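Beta-1,4-exocellulase (Thermobifida fusca, PDB 4B4H) probably hydrolyses beta-1,4-glycosidic bonds of cellulose as a bacterial cellobiohydrolase of glycoside hydrolase family 6, seen here as its catalytic domain. Local coordinates at residues A[29-41]-A[347-359]. Numbering follows the deposited sequence. Where two conformers were deposited one is given.
Sequences SAVANESTAVWLD and DAYVWVKPPGESD
Trp39 NE1 donates a nearly straight hydrogen bond to Val352 O (2.9 Å, 177°), the acceptor lying in the indole plane while the nitrogen stands above the carbonyl plane. With CG anti to the carbonyl carbon, chi1 -73° brings the NE1/CZ2 side of the indole up to residues 352-354: Trp39 CZ2 rests 3.7 Å from Val352 CG1, and Pro354 CD comes within 3.6 Å of Trp39 NE1. Replacing Trp39 by alanine is likely to take from Val352 O its straight indole bond, with the weak one from Ala37 N remaining, and to open a gap beside Val352 CG1 and Pro354 CD. Ala37 N also makes a weak bond to Trp351 O, which receives a CA-H...O contact from Thr36 CA (3.2 Å). Thr36 CG2 packs against Pro355 CD, whereas Trp351 takes Glu34 CB at CZ3 (3.7 Å) and Val31 CG1 at its edge; Pro355 CG sits over one face of the Trp351 ring, toward its rim, and Trp351 NE1 is hydrogen-bonded to Glu336 O. A water bridges Ser35 O and Trp351 N. Farther out, Lys353 NZ donates to Ser358 O and forms a salt bridge with Asp359 OD1 (3.5 Å), the predicted proton acceptor; Trp39 and Lys353 are predicted substrate-binding residues. In the distorted family 6 barrel, the chain just beyond strand 346-350 thus meets Trp39 and the residues leading into strand 38-40, without strand pairing; Val352 packs on strand 75-81, parallel partner of 38-40, while Pro354 abuts Trp18 of helix 16-24.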
ATOM      1  N   SER A  29     -16.528  16.236   6.429  1.00 12.81           N
ATOM      2  CA  SER A  29     -17.199  16.393   5.134  1.00 12.62           C
ATOM      3  C   SER A  29     -16.246  16.868   4.037  1.00 12.62           C
ATOM      4  O   SER A  29     -16.454  16.561   2.859  1.00 12.82           O
ATOM      5  CB  SER A  29     -18.424  17.311   5.234  1.00 12.51           C
ATOM      6  OG  SER A  29     -18.027  18.659   5.431  1.00 12.80           O
ATOM      7  N   ALA A  30     -15.198  17.589   4.442  1.00 13.06           N
ATOM      8  CA  ALA A  30     -14.187  18.139   3.533  1.00 13.34           C
ATOM      9  C   ALA A  30     -13.484  17.063   2.708  1.00 13.74           C
ATOM     10  O   ALA A  30     -13.010  17.323   1.604  1.00 14.16           O
ATOM     11  CB  ALA A  30     -13.164  18.944   4.314  1.00 13.81           C
ATOM     12  N   VAL A  31     -13.427  15.858   3.253  1.00 13.31           N
ATOM     13  CA  VAL A  31     -12.792  14.747   2.551  1.00 13.25           C
ATOM     14  C   VAL A  31     -13.714  13.560   2.333  1.00 13.14           C
ATOM     15  O   VAL A  31     -13.296  12.571   1.765  1.00 12.29           O
ATOM     16  CB  VAL A  31     -11.497  14.271   3.250  1.00 13.55           C
ATOM     17  CG1 VAL A  31     -10.413  15.329   3.148  1.00 14.19           C
ATOM     18  CG2 VAL A  31     -11.763  13.900   4.703  1.00 13.44           C
ATOM     19  N   ALA A  32     -14.977  13.665   2.742  1.00 12.77           N
ATOM     20  CA  ALA A  32     -15.865  12.505   2.655  1.00 12.76           C
ATOM     21  C   ALA A  32     -16.244  12.118   1.223  1.00 12.49           C
ATOM     22  O   ALA A  32     -16.779  11.034   1.012  1.00 12.42           O
ATOM     23  CB  ALA A  32     -17.104  12.698   3.510  1.00 12.88           C
ATOM     24  N   ASN A  33     -15.965  12.999   0.256  1.00 12.07           N
ATOM     25  CA  ASN A  33     -16.226  12.761  -1.164  0.50 12.10           C
ATOM     26  C   ASN A  33     -14.990  12.269  -1.921  1.00 11.73           C
ATOM     27  O   ASN A  33     -14.965  12.293  -3.153  1.00 11.59           O
ATOM     28  CB  ASN A  33     -16.735  14.048  -1.832  0.50 12.47           C
ATOM     29  CG  ASN A  33     -18.030  14.556  -1.228  0.50 12.62           C
ATOM     30  OD1 ASN A  33     -18.080  15.654  -0.677  0.50 12.91           O
ATOM     31  ND2 ASN A  33     -19.084  13.762  -1.334  0.50 12.68           N
ATOM     32  N   GLU A  34     -13.953  11.866  -1.193  1.00 11.31           N
ATOM     33  CA  GLU A  34     -12.745  11.373  -1.835  1.00 10.63           C
ATOM     34  C   GLU A  34     -12.915   9.892  -2.125  1.00  9.80           C
ATOM     35  O   GLU A  34     -13.669   9.213  -1.429  1.00  9.55           O
ATOM     36  CB  GLU A  34     -11.515  11.636  -0.970  1.00 11.25           C
ATOM     37  CG  GLU A  34     -11.200  13.121  -0.801  1.00 12.07           C
ATOM     38  CD  GLU A  34     -11.151  13.878  -2.122  1.00 12.70           C
ATOM     39  OE1 GLU A  34     -10.424  13.468  -3.049  1.00 13.46           O
ATOM     40  OE2 GLU A  34     -11.857  14.907  -2.227  1.00 14.45           O
ATOM     41  N   SER A  35     -12.243   9.423  -3.177  1.00  8.87           N
ATOM     42  CA  SER A  35     -12.233   8.006  -3.565  1.00  8.53           C
ATOM     43  C   SER A  35     -11.263   7.173  -2.722  1.00  8.35           C
ATOM     44  O   SER A  35     -10.085   7.524  -2.578  1.00  8.38           O
ATOM     45  CB  SER A  35     -11.866   7.882  -5.043  1.00  8.42           C
ATOM     46  OG  SER A  35     -11.919   6.529  -5.470  1.00  8.84           O
ATOM     47  N   THR A  36     -11.762   6.047  -2.199  1.00  7.87           N
ATOM     48  CA  THR A  36     -10.965   5.084  -1.418  1.00  7.68           C
ATOM     49  C   THR A  36     -11.195   3.687  -1.988  1.00  7.61           C
ATOM     50  O   THR A  36     -12.253   3.403  -2.554  1.00  7.39           O
ATOM     51  CB  THR A  36     -11.261   5.123   0.121  1.00  7.59           C
ATOM     52  OG1 THR A  36     -12.646   4.838   0.385  1.00  7.43           O
ATOM     53  CG2 THR A  36     -10.916   6.496   0.721  1.00  7.58           C
ATOM     54  N   ALA A  37     -10.193   2.820  -1.854  1.00  7.56           N
ATOM     55  CA  ALA A  37     -10.296   1.470  -2.376  1.00  7.41           C
ATOM     56  C   ALA A  37     -11.198   0.610  -1.502  1.00  7.61           C
ATOM     57  O   ALA A  37     -11.326   0.856  -0.306  1.00  7.89           O
ATOM     58  CB  ALA A  37      -8.908   0.859  -2.493  1.00  7.11           C
ATOM     59  N   VAL A  38     -11.847  -0.378  -2.111  1.00  7.81           N
ATOM     60  CA  VAL A  38     -12.631  -1.348  -1.358  1.00  8.15           C
ATOM     61  C   VAL A  38     -11.702  -2.523  -1.110  1.00  7.95           C
ATOM     62  O   VAL A  38     -11.094  -3.036  -2.041  1.00  7.78           O
ATOM     63  CB  VAL A  38     -13.899  -1.778  -2.135  1.00  8.29           C
ATOM     64  CG1 VAL A  38     -14.527  -3.025  -1.512  1.00  8.52           C
ATOM     65  CG2 VAL A  38     -14.900  -0.621  -2.202  1.00  8.67           C
ATOM     66  N   TRP A  39     -11.568  -2.915   0.152  1.00  8.08           N
ATOM     67  CA  TRP A  39     -10.618  -3.966   0.537  1.00  8.35           C
ATOM     68  C   TRP A  39     -11.242  -5.324   0.652  1.00  8.72           C
ATOM     69  O   TRP A  39     -12.095  -5.557   1.515  1.00  9.52           O
ATOM     70  CB  TRP A  39      -9.944  -3.614   1.849  1.00  7.96           C
ATOM     71  CG  TRP A  39      -8.929  -2.516   1.706  1.00  7.80           C
ATOM     72  CD1 TRP A  39      -9.141  -1.209   1.255  1.00  7.90           C
ATOM     73  CD2 TRP A  39      -7.482  -2.585   1.976  1.00  7.83           C
ATOM     74  NE1 TRP A  39      -7.965  -0.509   1.230  1.00  7.97           N
ATOM     75  CE2 TRP A  39      -6.942  -1.251   1.661  1.00  8.02           C
ATOM     76  CE3 TRP A  39      -6.624  -3.565   2.456  1.00  8.03           C
ATOM     77  CZ2 TRP A  39      -5.599  -0.947   1.809  1.00  8.29           C
ATOM     78  CZ3 TRP A  39      -5.270  -3.244   2.608  1.00  8.17           C
ATOM     79  CH2 TRP A  39      -4.774  -1.962   2.299  1.00  8.46           C
ATOM     80  N   LEU A  40     -10.817  -6.247  -0.201  1.00  8.94           N
ATOM     81  CA  LEU A  40     -11.274  -7.629  -0.046  1.00  9.32           C
ATOM     82  C   LEU A  40     -10.190  -8.416   0.688  1.00  9.92           C
ATOM     83  O   LEU A  40      -9.360  -9.093   0.077  1.00  9.37           O
ATOM     84  CB  LEU A  40     -11.672  -8.273  -1.384  1.00  9.08           C
ATOM     85  CG  LEU A  40     -12.568  -7.497  -2.371  1.00  8.62           C
ATOM     86  CD1 LEU A  40     -12.913  -8.328  -3.603  1.00  8.59           C
ATOM     87  CD2 LEU A  40     -13.851  -6.955  -1.748  1.00  8.54           C
ATOM     88  N   ASP A  41     -10.180  -8.262   2.008  1.00 10.61           N
ATOM     89  CA  ASP A  41      -9.097  -8.750   2.841  1.00 11.44           C
ATOM     90  C   ASP A  41      -9.437 -10.072   3.513  1.00 11.54           C
ATOM     91  O   ASP A  41      -8.688 -10.553   4.367  1.00 11.54           O
ATOM     92  CB  ASP A  41      -8.707  -7.685   3.870  1.00 12.66           C
ATOM     93  CG  ASP A  41      -9.829  -7.360   4.843  1.00 13.45           C
ATOM     94  OD1 ASP A  41     -11.025  -7.374   4.462  1.00 14.50           O
ATOM     95  OD2 ASP A  41      -9.510  -7.071   6.017  1.00 14.46           O
ATOM     96  N   ASP A 347       0.642   6.744 -13.132  1.00  7.26           N
ATOM     97  CA  ASP A 347      -0.754   6.803 -13.585  1.00  7.12           C
ATOM     98  C   ASP A 347      -1.627   7.670 -12.682  1.00  7.02           C
ATOM     99  O   ASP A 347      -2.577   8.299 -13.148  1.00  7.04           O
ATOM    100  CB  ASP A 347      -1.388   5.396 -13.672  1.00  7.20           C
ATOM    101  CG  ASP A 347      -0.924   4.591 -14.875  1.00  7.43           C
ATOM    102  OD1 ASP A 347      -0.328   5.149 -15.814  1.00  7.74           O
ATOM    103  OD2 ASP A 347      -1.164   3.359 -14.892  1.00  7.15           O
ATOM    104  N   ALA A 348      -1.322   7.675 -11.384  1.00  6.67           N
ATOM    105  CA  ALA A 348      -2.095   8.402 -10.402  1.00  6.68           C
ATOM    106  C   ALA A 348      -1.496   8.324  -9.013  1.00  6.68           C
ATOM    107  O   ALA A 348      -0.770   7.377  -8.671  1.00  6.88           O
ATOM    108  CB  ALA A 348      -3.510   7.862 -10.354  1.00  6.69           C
ATOM    109  N   TYR A 349      -1.809   9.349  -8.231  1.00  6.75           N
ATOM    110  CA  TYR A 349      -1.795   9.205  -6.788  1.00  6.56           C
ATOM    111  C   TYR A 349      -3.183   8.750  -6.370  1.00  6.43           C
ATOM    112  O   TYR A 349      -4.180   9.290  -6.833  1.00  6.60           O
ATOM    113  CB  TYR A 349      -1.415  10.515  -6.094  1.00  7.18           C
ATOM    114  CG  TYR A 349      -0.032  11.056  -6.427  1.00  7.48           C
ATOM    115  CD1 TYR A 349       1.013  10.227  -6.851  1.00  7.65           C
ATOM    116  CD2 TYR A 349       0.241  12.420  -6.274  1.00  7.58           C
ATOM    117  CE1 TYR A 349       2.272  10.748  -7.143  1.00  8.08           C
ATOM    118  CE2 TYR A 349       1.489  12.941  -6.546  1.00  8.11           C
ATOM    119  CZ  TYR A 349       2.498  12.123  -6.988  1.00  8.10           C
ATOM    120  OH  TYR A 349       3.725  12.686  -7.257  1.00  8.75           O
ATOM    121  N   VAL A 350      -3.236   7.737  -5.502  1.00  6.26           N
ATOM    122  CA  VAL A 350      -4.494   7.118  -5.095  1.00  6.10           C
ATOM    123  C   VAL A 350      -4.634   7.073  -3.567  1.00  5.84           C
ATOM    124  O   VAL A 350      -3.657   7.230  -2.879  1.00  5.90           O
ATOM    125  CB  VAL A 350      -4.642   5.714  -5.732  1.00  6.19           C
ATOM    126  CG1 VAL A 350      -4.789   5.838  -7.244  1.00  6.56           C
ATOM    127  CG2 VAL A 350      -3.457   4.799  -5.425  1.00  6.39           C
ATOM    128  N   TRP A 351      -5.861   6.987  -3.053  1.00  5.68           N
ATOM    129  CA  TRP A 351      -6.081   6.699  -1.646  1.00  5.91           C
ATOM    130  C   TRP A 351      -6.547   5.272  -1.565  1.00  5.95           C
ATOM    131  O   TRP A 351      -7.753   5.009  -1.646  1.00  6.08           O
ATOM    132  CB  TRP A 351      -7.127   7.656  -1.059  1.00  5.90           C
ATOM    133  CG  TRP A 351      -6.603   9.020  -0.652  1.00  5.89           C
ATOM    134  CD1 TRP A 351      -5.385   9.610  -1.000  1.00  5.90           C
ATOM    135  CD2 TRP A 351      -7.281  10.019   0.183  1.00  5.98           C
ATOM    136  NE1 TRP A 351      -5.270  10.871  -0.445  1.00  5.78           N
ATOM    137  CE2 TRP A 351      -6.381  11.173   0.263  1.00  5.92           C
ATOM    138  CE3 TRP A 351      -8.519  10.083   0.823  1.00  5.96           C
ATOM    139  CZ2 TRP A 351      -6.701  12.301   1.019  1.00  5.91           C
ATOM    140  CZ3 TRP A 351      -8.829  11.225   1.562  1.00  6.06           C
ATOM    141  CH2 TRP A 351      -7.947  12.312   1.639  1.00  5.94           C
ATOM    142  N   VAL A 352      -5.618   4.335  -1.389  1.00  6.26           N
ATOM    143  CA  VAL A 352      -5.998   2.918  -1.340  1.00  6.39           C
ATOM    144  C   VAL A 352      -6.480   2.571   0.081  1.00  6.57           C
ATOM    145  O   VAL A 352      -7.657   2.227   0.265  1.00  6.46           O
ATOM    146  CB  VAL A 352      -4.889   1.997  -1.889  1.00  6.33           C
ATOM    147  CG1 VAL A 352      -5.201   0.538  -1.610  1.00  6.48           C
ATOM    148  CG2 VAL A 352      -4.750   2.189  -3.388  1.00  6.48           C
ATOM    149  N   LYS A 353      -5.618   2.753   1.085  1.00  7.17           N
ATOM    150  CA  LYS A 353      -6.050   2.716   2.491  1.00  7.50           C
ATOM    151  C   LYS A 353      -7.088   3.796   2.786  1.00  7.62           C
ATOM    152  O   LYS A 353      -6.826   4.968   2.548  1.00  7.73           O
ATOM    153  CB  LYS A 353      -4.839   2.869   3.433  1.00  7.63           C
ATOM    154  CG  LYS A 353      -5.148   2.919   4.922  1.00  8.00           C
ATOM    155  CD  LYS A 353      -5.467   1.564   5.530  1.00  8.24           C
ATOM    156  CE  LYS A 353      -5.985   1.782   6.936  1.00  8.23           C
ATOM    157  NZ  LYS A 353      -6.486   0.491   7.479  1.00  8.32           N
ATOM    158  N   PRO A 354      -8.262   3.407   3.312  1.00  8.18           N
ATOM    159  CA  PRO A 354      -9.231   4.459   3.642  1.00  8.14           C
ATOM    160  C   PRO A 354      -8.922   5.110   4.998  1.00  7.92           C
ATOM    161  O   PRO A 354      -9.000   4.457   6.024  1.00  8.34           O
ATOM    162  CB  PRO A 354     -10.575   3.714   3.677  1.00  8.36           C
ATOM    163  CG  PRO A 354     -10.280   2.298   3.255  1.00  8.36           C
ATOM    164  CD  PRO A 354      -8.825   2.071   3.556  1.00  8.37           C
ATOM    165  N   PRO A 355      -8.572   6.409   5.002  1.00  7.66           N
ATOM    166  CA  PRO A 355      -8.130   7.044   6.247  1.00  7.78           C
ATOM    167  C   PRO A 355      -9.185   7.051   7.346  1.00  7.69           C
ATOM    168  O   PRO A 355     -10.371   7.282   7.084  1.00  7.49           O
ATOM    169  CB  PRO A 355      -7.839   8.486   5.818  1.00  7.85           C
ATOM    170  CG  PRO A 355      -7.736   8.458   4.344  1.00  7.86           C
ATOM    171  CD  PRO A 355      -8.645   7.369   3.890  1.00  7.65           C
ATOM    172  N   GLY A 356      -8.760   6.771   8.582  1.00  7.87           N
ATOM    173  CA  GLY A 356      -9.690   6.663   9.696  1.00  8.28           C
ATOM    174  C   GLY A 356      -9.911   5.211  10.051  1.00  8.62           C
ATOM    175  O   GLY A 356     -10.263   4.885  11.178  1.00  9.02           O
ATOM    176  N   GLU A 357      -9.697   4.325   9.087  1.00  8.99           N
ATOM    177  CA  GLU A 357      -9.709   2.912   9.412  1.00  9.38           C
ATOM    178  C   GLU A 357      -8.389   2.487  10.026  1.00  9.33           C
ATOM    179  O   GLU A 357      -7.314   2.706   9.449  1.00  9.03           O
ATOM    180  CB  GLU A 357     -10.051   2.075   8.193  1.00  9.95           C
ATOM    181  CG  GLU A 357     -11.515   2.222   7.813  1.00 10.76           C
ATOM    182  CD  GLU A 357     -11.866   1.666   6.450  1.00 11.43           C
ATOM    183  OE1 GLU A 357     -11.162   0.770   5.938  1.00 12.54           O
ATOM    184  OE2 GLU A 357     -12.896   2.109   5.915  1.00 11.86           O
ATOM    185  N   SER A 358      -8.487   1.833  11.184  1.00  9.26           N
ATOM    186  CA  SER A 358      -7.316   1.411  11.938  1.00  9.58           C
ATOM    187  C   SER A 358      -6.499   0.410  11.129  1.00  9.48           C
ATOM    188  O   SER A 358      -7.052  -0.320  10.292  1.00  9.79           O
ATOM    189  CB  SER A 358      -7.726   0.741  13.255  1.00  9.73           C
ATOM    190  OG  SER A 358      -6.574   0.295  13.951  1.00 10.08           O
ATOM    191  N   ASP A 359      -5.197   0.412  11.404  1.00  9.39           N
ATOM    192  CA  ASP A 359      -4.227  -0.536  10.875  1.00  9.64           C
ATOM    193  C   ASP A 359      -4.178  -1.841  11.674  1.00 10.08           C
ATOM    194  O   ASP A 359      -3.664  -2.844  11.175  1.00 10.02           O
ATOM    195  CB  ASP A 359      -2.828   0.097  10.868  1.00  9.65           C
ATOM    196  CG  ASP A 359      -2.669   1.169   9.801  1.00  9.77           C
ATOM    197  OD1 ASP A 359      -3.191   0.982   8.684  1.00 10.37           O
ATOM    198  OD2 ASP A 359      -1.999   2.185  10.072  1.00  9.88           O
TER
HETATM  199  O   HOH W   1      -8.262   6.988  -4.563  1.00  8.52           O